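Local coordinates for protein telomere length regulator taz1 (Schizosaccharomyces pombe, PDB 4ZMI) that binds double-stranded telomeric DNA and regulates telomere length in fission yeast, this chain being its helical domain, at residues Ser1-Lys7 / Thr67-Phe73; Asn113-His117 / Thr155-Pro159; Glu147-Arg151 / Arg211-Phe217. One frame throughout, in Å; residues are numbered along the deposited sequence.

Contact 1: residues Ser1-Lys7 / Thr67-Phe73; sequences SIWDIEK and TKYGLEF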
loop_
_atom_site.group_PDB
_atom_site.type_symbol
_atom_site.label_atom_id
_atom_site.label_comp_id
_atom_site.label_asym_id
_atom_site.label_seq_id
_atom_site.Cartn_x
_atom_site.Cartn_y
_atom_site.Cartn_z
ATOM N N SER A 1 -12.724 -11.060 3.931
ATOM C CA SER A 1 -12.538 -11.536 2.563
ATOM C C SER A 1 -11.660 -12.788 2.570
ATOM O O SER A 1 -10.758 -12.909 3.396
ATOM C CB SER A 1 -11.907 -10.436 1.715
ATOM O OG SER A 1 -11.561 -10.909 0.431
ATOM N N ILE A 2 -11.935 -13.717 1.661
ATOM C CA ILE A 2 -11.154 -14.944 1.535
ATOM C C ILE A 2 -10.322 -14.913 0.271
ATOM O O ILE A 2 -10.829 -14.712 -0.811
ATOM C CB ILE A 2 -12.047 -16.180 1.518
ATOM C CG1 ILE A 2 -12.731 -16.340 2.867
ATOM C CG2 ILE A 2 -11.226 -17.426 1.233
ATOM C CD1 ILE A 2 -13.773 -17.414 2.894
ATOM N N TRP A 3 -9.022 -15.089 0.423
ATOM C CA TRP A 3 -8.122 -15.072 -0.711
ATOM C C TRP A 3 -8.305 -16.450 -1.373
ATOM O O TRP A 3 -8.092 -17.484 -0.744
ATOM C CB TRP A 3 -6.709 -14.772 -0.213
ATOM C CG TRP A 3 -5.660 -14.630 -1.262
ATOM C CD1 TRP A 3 -5.841 -14.612 -2.613
ATOM C CD2 TRP A 3 -4.243 -14.482 -1.040
ATOM N NE1 TRP A 3 -4.631 -14.451 -3.241
ATOM C CE2 TRP A 3 -3.641 -14.373 -2.302
ATOM C CE3 TRP A 3 -3.450 -14.424 0.100
ATOM C CZ2 TRP A 3 -2.264 -14.205 -2.454
ATOM C CZ3 TRP A 3 -2.084 -14.260 -0.060
ATOM C CH2 TRP A 3 -1.508 -14.149 -1.323
ATOM N N ASP A 4 -8.743 -16.438 -2.626
ATOM C CA ASP A 4 -8.884 -17.623 -3.466
ATOM C C ASP A 4 -7.612 -18.470 -3.259
ATOM O O ASP A 4 -6.493 -17.984 -3.453
ATOM C CB ASP A 4 -9.115 -17.146 -4.905
ATOM C CG ASP A 4 -9.501 -18.277 -5.842
ATOM O OD1 ASP A 4 -8.910 -19.360 -5.737
ATOM O OD2 ASP A 4 -10.401 -18.078 -6.681
ATOM N N ILE A 5 -7.800 -19.731 -2.857
ATOM C CA ILE A 5 -6.687 -20.561 -2.384
ATOM C C ILE A 5 -5.998 -21.125 -3.611
ATOM O O ILE A 5 -4.779 -21.292 -3.635
ATOM C CB ILE A 5 -7.086 -21.700 -1.412
ATOM C CG1 ILE A 5 -5.853 -22.336 -0.780
ATOM C CG2 ILE A 5 -7.919 -22.769 -2.100
ATOM C CD1 ILE A 5 -5.088 -21.409 0.076
ATOM N N GLU A 6 -6.789 -21.391 -4.638
ATOM C CA GLU A 6 -6.249 -21.835 -5.901
ATOM C C GLU A 6 -5.408 -20.755 -6.540
ATOM O O GLU A 6 -4.280 -21.029 -6.945
ATOM C CB GLU A 6 -7.373 -22.250 -6.840
ATOM C CG GLU A 6 -7.917 -23.620 -6.542
ATOM C CD GLU A 6 -9.035 -23.986 -7.472
ATOM O OE1 GLU A 6 -8.742 -24.538 -8.553
ATOM O OE2 GLU A 6 -10.203 -23.705 -7.130
ATOM N N LYS A 7 -5.938 -19.530 -6.623
ATOM C CA LYS A 7 -5.167 -18.407 -7.200
ATOM C C LYS A 7 -3.930 -18.069 -6.393
ATOM O O LYS A 7 -2.878 -17.756 -6.956
ATOM C CB LYS A 7 -6.021 -17.156 -7.429
ATOM C CG LYS A 7 -7.002 -17.334 -8.564
ATOM C CD LYS A 7 -8.039 -16.240 -8.592
ATOM C CE LYS A 7 -8.925 -16.387 -9.822
ATOM N NZ LYS A 7 -10.264 -15.785 -9.589
ATOM N N THR A 67 -5.835 -10.139 -11.354
ATOM C CA THR A 67 -6.849 -11.101 -11.772
ATOM C C THR A 67 -6.366 -12.530 -11.621
ATOM O O THR A 67 -7.076 -13.382 -11.089
ATOM C CB THR A 67 -7.280 -10.880 -13.230
ATOM O OG1 THR A 67 -7.899 -9.592 -13.351
ATOM C CG2 THR A 67 -8.284 -11.952 -13.654
ATOM N N LYS A 68 -5.153 -12.794 -12.092
ATOM C CA LYS A 68 -4.630 -14.156 -12.064
ATOM C C LYS A 68 -4.397 -14.643 -10.635
ATOM O O LYS A 68 -4.765 -15.766 -10.306
ATOM C CB LYS A 68 -3.344 -14.282 -12.889
ATOM C CG LYS A 68 -2.759 -15.680 -12.896
ATOM C CD LYS A 68 -1.613 -15.801 -13.880
ATOM C CE LYS A 68 -1.104 -17.232 -13.936
ATOM N NZ LYS A 68 -0.112 -17.424 -15.027
ATOM N N TYR A 69 -3.808 -13.800 -9.787
ATOM C CA TYR A 69 -3.424 -14.244 -8.453
ATOM C C TYR A 69 -4.418 -13.901 -7.352
ATOM O O TYR A 69 -4.149 -14.134 -6.179
ATOM C CB TYR A 69 -2.018 -13.792 -8.114
ATOM C CG TYR A 69 -1.054 -14.227 -9.178
ATOM C CD1 TYR A 69 -0.497 -13.311 -10.056
ATOM C CD2 TYR A 69 -0.737 -15.565 -9.337
ATOM C CE1 TYR A 69 0.375 -13.716 -11.041
ATOM C CE2 TYR A 69 0.131 -15.976 -10.318
ATOM C CZ TYR A 69 0.683 -15.048 -11.167
ATOM O OH TYR A 69 1.547 -15.458 -12.150
ATOM N N GLY A 70 -5.583 -13.397 -7.743
ATOM C CA GLY A 70 -6.690 -13.275 -6.815
ATOM C C GLY A 70 -6.625 -12.081 -5.873
ATOM O O GLY A 70 -7.356 -12.034 -4.884
ATOM N N LEU A 71 -5.755 -11.117 -6.173
ATOM C CA LEU A 71 -5.573 -9.961 -5.290
ATOM C C LEU A 71 -6.719 -8.967 -5.433
ATOM O O LEU A 71 -6.608 -7.992 -6.171
ATOM C CB LEU A 71 -4.246 -9.249 -5.577
ATOM C CG LEU A 71 -2.993 -10.122 -5.452
ATOM C CD1 LEU A 71 -1.755 -9.228 -5.442
ATOM C CD2 LEU A 71 -3.037 -10.988 -4.210
ATOM N N GLU A 72 -7.784 -9.200 -4.687
ATOM C CA GLU A 72 -9.015 -8.427 -4.768
ATOM C C GLU A 72 -8.828 -7.031 -4.184
ATOM O O GLU A 72 -9.516 -6.099 -4.595
ATOM C CB GLU A 72 -10.101 -9.135 -3.963
ATOM C CG GLU A 72 -11.511 -8.526 -4.069
ATOM C CD GLU A 72 -12.499 -9.117 -3.039
ATOM O OE1 GLU A 72 -12.122 -10.052 -2.288
ATOM O OE2 GLU A 72 -13.654 -8.632 -2.971
ATOM N N PHE A 73 -7.936 -6.916 -3.197
ATOM C CA PHE A 73 -7.627 -5.623 -2.567
ATOM C C PHE A 73 -6.319 -5.031 -3.083
ATOM O O PHE A 73 -5.672 -4.229 -2.412
ATOM C CB PHE A 73 -7.714 -5.718 -1.031
ATOM C CG PHE A 73 -9.106 -5.933 -0.565
ATOM C CD1 PHE A 73 -9.636 -7.213 -0.495
ATOM C CD2 PHE A 73 -9.923 -4.868 -0.297
ATOM C CE1 PHE A 73 -10.943 -7.413 -0.133
ATOM C CE2 PHE A 73 -11.233 -5.066 0.080
ATOM C CZ PHE A 73 -11.743 -6.339 0.165
HETATM O O HOH W 1 -10.656 -12.064 -2.035
#
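K7, in the first turn of helix 5-35, meets Y69, where the backbone leaves helix 52-68, with their CA atoms 4.7 Å apart, the closest CA pair between the segments. The indole of W3 is the main polar grip: NE1 donates to Y69 O at 3.0 Å, almost straight (175°), with the oxygen in the ring plane and the donor in the carbonyl plane. CG of W3 stands anti to the backbone N (chi1 -176°), which carries the ring beside L71, where CZ2 lies 3.7 Å from L71 CD2. K7 runs extended over the turn, its CG 3.2 Å from K68 O and its CD against G70 CA. D4 caps the helix start by accepting from K7 N at 3.1 Å. At the other end a water bridges I2 O and E72 OE1, and S1 OG lies at the edge of the F73 ring. Replacing W3 with an alanine would probably leave Y69 O without this donor and open a gap beside L71. The contact lies at the surface, joining the N-terminal arm to the end of helix 52-68; the W3 ring also meets Y87 and F91 of helix 85-91, nearly parallel to each.

Contact 2: residues Asn113-His117 / Thr155-Pro159; sequences NTNKH and TDSNP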
loop_
_atom_site.group_PDB
_atom_site.type_symbol
_atom_site.label_atom_id
_atom_site.label_comp_id
_atom_site.label_asym_id
_atom_site.label_seq_id
_atom_site.Cartn_x
_atom_site.Cartn_y
_atom_site.Cartn_z
ATOM N N ASN A 113 -4.609 9.689 -10.316
ATOM C CA ASN A 113 -4.912 11.121 -10.293
ATOM C C ASN A 113 -6.193 11.515 -9.548
ATOM O O ASN A 113 -6.604 12.664 -9.619
ATOM C CB ASN A 113 -4.863 11.740 -11.703
ATOM C CG ASN A 113 -6.041 11.343 -12.578
ATOM O OD1 ASN A 113 -7.176 11.221 -12.113
ATOM N ND2 ASN A 113 -5.773 11.150 -13.867
ATOM N N THR A 114 -6.831 10.575 -8.849
ATOM C CA THR A 114 -7.948 10.941 -7.981
ATOM C C THR A 114 -7.433 11.183 -6.559
ATOM O O THR A 114 -8.167 11.662 -5.689
ATOM C CB THR A 114 -9.007 9.840 -7.909
ATOM O OG1 THR A 114 -8.409 8.638 -7.406
ATOM C CG2 THR A 114 -9.626 9.569 -9.286
ATOM N N ASN A 115 -6.169 10.838 -6.333
ATOM C CA ASN A 115 -5.548 10.950 -5.015
ATOM C C ASN A 115 -6.173 10.052 -3.924
ATOM O O ASN A 115 -5.986 10.290 -2.723
ATOM C CB ASN A 115 -5.523 12.416 -4.561
ATOM C CG ASN A 115 -4.769 13.309 -5.530
ATOM O OD1 ASN A 115 -3.754 12.912 -6.084
ATOM N ND2 ASN A 115 -5.273 14.514 -5.745
ATOM N N LYS A 116 -6.925 9.031 -4.331
ATOM C CA LYS A 116 -7.456 8.059 -3.362
ATOM C C LYS A 116 -6.372 7.118 -2.834
ATOM O O LYS A 116 -6.415 6.688 -1.686
ATOM C CB LYS A 116 -8.602 7.244 -3.973
ATOM C CG LYS A 116 -9.913 8.010 -4.083
ATOM C CD LYS A 116 -10.959 7.129 -4.763
ATOM C CE LYS A 116 -12.300 7.827 -4.871
ATOM N NZ LYS A 116 -13.303 7.005 -5.607
ATOM N N HIS A 117 -5.401 6.812 -3.683
ATOM C CA HIS A 117 -4.313 5.901 -3.353
ATOM C C HIS A 117 -4.757 4.697 -2.514
ATOM O O HIS A 117 -4.217 4.441 -1.440
ATOM C CB HIS A 117 -3.184 6.664 -2.678
ATOM C CG HIS A 117 -2.766 7.897 -3.426
ATOM N ND1 HIS A 117 -2.195 7.842 -4.684
ATOM C CD2 HIS A 117 -2.845 9.207 -3.104
ATOM C CE1 HIS A 117 -1.935 9.076 -5.093
ATOM N NE2 HIS A 117 -2.320 9.920 -4.157
ATOM N N THR A 155 -8.956 16.600 -1.869
ATOM C CA THR A 155 -9.426 16.581 -3.238
ATOM C C THR A 155 -10.947 16.605 -3.210
ATOM O O THR A 155 -11.579 15.645 -2.761
ATOM C CB THR A 155 -8.903 15.321 -3.955
ATOM O OG1 THR A 155 -7.466 15.323 -3.924
ATOM C CG2 THR A 155 -9.407 15.249 -5.404
ATOM N N ASP A 156 -11.537 17.702 -3.683
ATOM C CA ASP A 156 -12.946 17.965 -3.399
ATOM C C ASP A 156 -13.925 17.112 -4.195
ATOM O O ASP A 156 -15.116 17.086 -3.896
ATOM C CB ASP A 156 -13.276 19.450 -3.549
ATOM C CG ASP A 156 -12.100 20.256 -4.058
ATOM O OD1 ASP A 156 -11.585 19.914 -5.147
ATOM O OD2 ASP A 156 -11.686 21.219 -3.365
ATOM N N SER A 157 -13.426 16.408 -5.199
ATOM C CA SER A 157 -14.269 15.486 -5.937
ATOM C C SER A 157 -14.358 14.118 -5.240
ATOM O O SER A 157 -15.115 13.238 -5.668
ATOM C CB SER A 157 -13.756 15.335 -7.370
ATOM O OG SER A 157 -12.339 15.380 -7.401
ATOM N N ASN A 158 -13.586 13.938 -4.170
ATOM C CA ASN A 158 -13.645 12.704 -3.379
ATOM C C ASN A 158 -14.716 12.789 -2.292
ATOM O O ASN A 158 -14.708 13.719 -1.477
ATOM C CB ASN A 158 -12.275 12.361 -2.771
ATOM C CG ASN A 158 -11.289 11.832 -3.811
ATOM O OD1 ASN A 158 -11.686 11.345 -4.864
ATOM N ND2 ASN A 158 -9.997 11.937 -3.516
ATOM N N PRO A 159 -15.644 11.815 -2.269
ATOM C CA PRO A 159 -16.782 11.900 -1.349
ATOM C C PRO A 159 -16.371 11.801 0.114
ATOM O O PRO A 159 -15.401 11.119 0.454
ATOM C CB PRO A 159 -17.642 10.704 -1.750
ATOM C CG PRO A 159 -16.665 9.728 -2.274
ATOM C CD PRO A 159 -15.659 10.559 -3.029
#
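N115 and T155 cross at about a right angle, joined through the amide: N115 ND2 donates to T155 OG1 at 3.0 Å, the hydroxyl oxygen lying close to the amide plane and the N-H pointing at it at 165°. T155 OG1 sits beside its own backbone N, chi1 -59°, a setting that turns the hydroxyl to N115 and sends the CG2 methyl toward T114 O, 3.8 Å away. The same OG1 is bonded to R151 O in the last turn of helix 137-154, so two groups fix its position. N158 provides the second polar link. Its ND2 reaches T114 O at 2.9 Å, approaching nearly in line with the carbonyl bond and staying near the plane of its own amide. With ND2 committed in this way, and weakly to Y152 O, OD1 is turned to the K116 chain, whose CE passes 3.6 Å from N158 OD1. That lysine runs extended and obliquely past the amide, so its aliphatic part does the touching. On the first loop, T114 OG1 is bonded to D112 and accepts a weak bond from K116 N. The second loop is a type I beta turn from T155 to N158, closed by N158 N to T155 O at 3.0 Å. Two interhelical loops are thus pinned together by asparagine amides at the surface of an all-helical domain, by sequence a member of the TRF family.

Contact 3: residues Glu147-Arg151 / Arg211-Phe217; sequences ELVIR and RASFPAF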
loop_
_atom_site.group_PDB
_atom_site.type_symbol
_atom_site.label_atom_id
_atom_site.label_comp_id
_atom_site.label_asym_id
_atom_site.label_seq_id
_atom_site.Cartn_x
_atom_site.Cartn_y
_atom_site.Cartn_z
ATOM N N GLU A 147 -0.574 11.682 5.634
ATOM C CA GLU A 147 -0.493 12.265 4.298
ATOM C C GLU A 147 -1.559 11.733 3.327
ATOM O O GLU A 147 -2.200 12.516 2.614
ATOM C CB GLU A 147 0.895 12.068 3.697
ATOM C CG GLU A 147 1.056 12.781 2.369
ATOM C CD GLU A 147 1.110 14.307 2.516
ATOM O OE1 GLU A 147 1.520 14.780 3.595
ATOM O OE2 GLU A 147 0.749 15.028 1.555
ATOM N N LEU A 148 -1.746 10.409 3.300
ATOM C CA LEU A 148 -2.779 9.821 2.461
ATOM C C LEU A 148 -4.119 10.393 2.882
ATOM O O LEU A 148 -4.983 10.639 2.055
ATOM C CB LEU A 148 -2.802 8.290 2.591
ATOM C CG LEU A 148 -1.491 7.637 2.172
ATOM C CD1 LEU A 148 -1.508 6.143 2.488
ATOM C CD2 LEU A 148 -1.305 7.887 0.679
ATOM N N VAL A 149 -4.287 10.632 4.178
ATOM C CA VAL A 149 -5.548 11.203 4.653
ATOM C C VAL A 149 -5.749 12.616 4.088
ATOM O O VAL A 149 -6.843 12.938 3.598
ATOM C CB VAL A 149 -5.670 11.162 6.189
ATOM C CG1 VAL A 149 -6.932 11.861 6.654
ATOM C CG2 VAL A 149 -5.682 9.713 6.648
ATOM N N ILE A 150 -4.686 13.427 4.106
ATOM C CA ILE A 150 -4.742 14.777 3.545
ATOM C C ILE A 150 -5.079 14.704 2.065
ATOM O O ILE A 150 -5.988 15.390 1.591
ATOM C CB ILE A 150 -3.397 15.524 3.643
ATOM C CG1 ILE A 150 -2.794 15.408 5.033
ATOM C CG2 ILE A 150 -3.601 16.975 3.296
ATOM C CD1 ILE A 150 -3.601 16.091 6.086
ATOM N N ARG A 151 -4.330 13.871 1.345
ATOM C CA ARG A 151 -4.495 13.735 -0.096
ATOM C C ARG A 151 -5.930 13.367 -0.439
ATOM O O ARG A 151 -6.523 13.959 -1.339
ATOM C CB ARG A 151 -3.477 12.739 -0.688
ATOM C CG ARG A 151 -2.032 13.291 -0.625
ATOM C CD ARG A 151 -1.011 12.436 -1.374
ATOM N NE ARG A 151 -1.223 12.443 -2.816
ATOM C CZ ARG A 151 -0.816 13.425 -3.619
ATOM N NH1 ARG A 151 -0.186 14.494 -3.115
ATOM N NH2 ARG A 151 -1.055 13.356 -4.927
ATOM N N ARG A 211 -0.861 19.951 2.536
ATOM C CA ARG A 211 -0.527 18.751 1.776
ATOM C C ARG A 211 0.946 18.866 1.410
ATOM O O ARG A 211 1.447 19.981 1.218
ATOM C CB ARG A 211 -1.414 18.682 0.531
ATOM C CG ARG A 211 -1.006 17.664 -0.504
ATOM C CD ARG A 211 -1.238 18.214 -1.902
ATOM N NE ARG A 211 -2.428 17.653 -2.527
ATOM C CZ ARG A 211 -3.626 18.215 -2.459
ATOM N NH1 ARG A 211 -3.776 19.354 -1.793
ATOM N NH2 ARG A 211 -4.667 17.648 -3.053
ATOM N N ALA A 212 1.664 17.746 1.362
ATOM C CA ALA A 212 3.050 17.807 0.899
ATOM C C ALA A 212 3.128 17.898 -0.611
ATOM O O ALA A 212 2.172 17.574 -1.310
ATOM C CB ALA A 212 3.849 16.650 1.399
ATOM N N SER A 213 4.265 18.370 -1.106
ATOM C CA SER A 213 4.503 18.395 -2.532
ATOM C C SER A 213 4.600 16.960 -3.028
ATOM O O SER A 213 5.082 16.071 -2.310
ATOM C CB SER A 213 5.811 19.097 -2.824
ATOM O OG SER A 213 6.845 18.468 -2.096
ATOM N N PHE A 214 4.146 16.746 -4.259
ATOM C CA PHE A 214 4.172 15.427 -4.867
ATOM C C PHE A 214 5.561 14.779 -4.894
ATOM O O PHE A 214 5.703 13.635 -4.475
ATOM C CB PHE A 214 3.521 15.427 -6.255
ATOM C CG PHE A 214 3.190 14.044 -6.751
ATOM C CD1 PHE A 214 2.207 13.298 -6.131
ATOM C CD2 PHE A 214 3.878 13.484 -7.807
ATOM C CE1 PHE A 214 1.902 12.024 -6.563
ATOM C CE2 PHE A 214 3.570 12.216 -8.249
ATOM C CZ PHE A 214 2.580 11.485 -7.626
ATOM N N PRO A 215 6.594 15.497 -5.375
ATOM C CA PRO A 215 7.905 14.841 -5.427
ATOM C C PRO A 215 8.404 14.467 -4.043
ATOM O O PRO A 215 9.240 13.576 -3.892
ATOM C CB PRO A 215 8.804 15.925 -6.009
ATOM C CG PRO A 215 8.110 17.188 -5.678
ATOM C CD PRO A 215 6.675 16.872 -5.885
ATOM N N ALA A 216 7.897 15.158 -3.037
ATOM C CA ALA A 216 8.265 14.833 -1.679
ATOM C C ALA A 216 7.418 13.657 -1.206
ATOM O O ALA A 216 7.893 12.777 -0.485
ATOM C CB ALA A 216 8.077 16.037 -0.773
ATOM N N PHE A 217 6.151 13.659 -1.608
ATOM C CA PHE A 217 5.264 12.541 -1.324
ATOM C C PHE A 217 5.873 11.281 -1.915
ATOM O O PHE A 217 6.101 10.291 -1.209
ATOM C CB PHE A 217 3.878 12.811 -1.903
ATOM C CG PHE A 217 2.917 11.660 -1.751
ATOM C CD1 PHE A 217 2.737 11.052 -0.527
ATOM C CD2 PHE A 217 2.175 11.204 -2.831
ATOM C CE1 PHE A 217 1.849 9.996 -0.383
ATOM C CE2 PHE A 217 1.281 10.152 -2.679
ATOM C CZ PHE A 217 1.122 9.558 -1.453
HETATM O O HOH W 2 0.914 15.122 -1.042
#
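R151, L148 and E147 of helix 137-154 pack round F217, in the N-terminal turn of helix 214-229, and against the residues just before that helix, a buried contact within the all-helical domain of Taz1. Packing round the aromatic rings comes first. CD of R151 lies over the middle of the F217 ring, 3.5 Å from its centroid and 14° off the normal, a CH-pi contact. The chain then bends at chi3 (67°), which lays the guanidinium along the same face with its plane only 15° from that of the ring; F217 CD2 lies over one face of it. F214 crosses R151 at about a right angle, its CD1 3.5 Å from R151 NH2. The apolar pair is L148 CD2 with F217 CZ, 3.6 Å apart at the ring edge, and E147 CG approaches the same ring obliquely. Further along, I150 CG2 slides past R211 CA and CB.

The polar part gathers at the carboxylate. E147 folds back at chi2, which swings its carboxylate to A212, whose N donates to OE2 at 2.9 Å on the syn side. R151 NE is probably hydrogen-bonded to H117 NE2, which helps to hold the guanidinium in place.

Charge enters through R211, whose guanidinium stands nearly perpendicular to that of R151; NE lies 3.9 Å from R151 NH1, a like-charge approach that the nearby E147 carboxylate probably eases. One water joins the groups, donating to E147 OE2 and, at 2.8 Å, to A212 O; its distance of 2.4 Å to R151 NH1 is shorter than a normal hydrogen bond, so that leg is doubtful.

From the N terminus, contact 1 closes first: it brings residues 67-73 back to the first residues of the chain, after a mostly helical loop of 59 residues. It is finished before residues 113-117 open contact 2. Contacts 2 and 3 cross, since 147-151 falls between the two segments of contact 2, whose second segment precedes 211-217. Their centres lie about 12 Å apart and they touch, H117 and N115 lying against R151. The loop before helix 118-130, the turn after helix 137-154 and the start of helix 214-229 are thereby tied to one another round the C-terminal end of helix 137-154. Contact 1 lies about 30 Å from contact 3, centre to centre, across the domain.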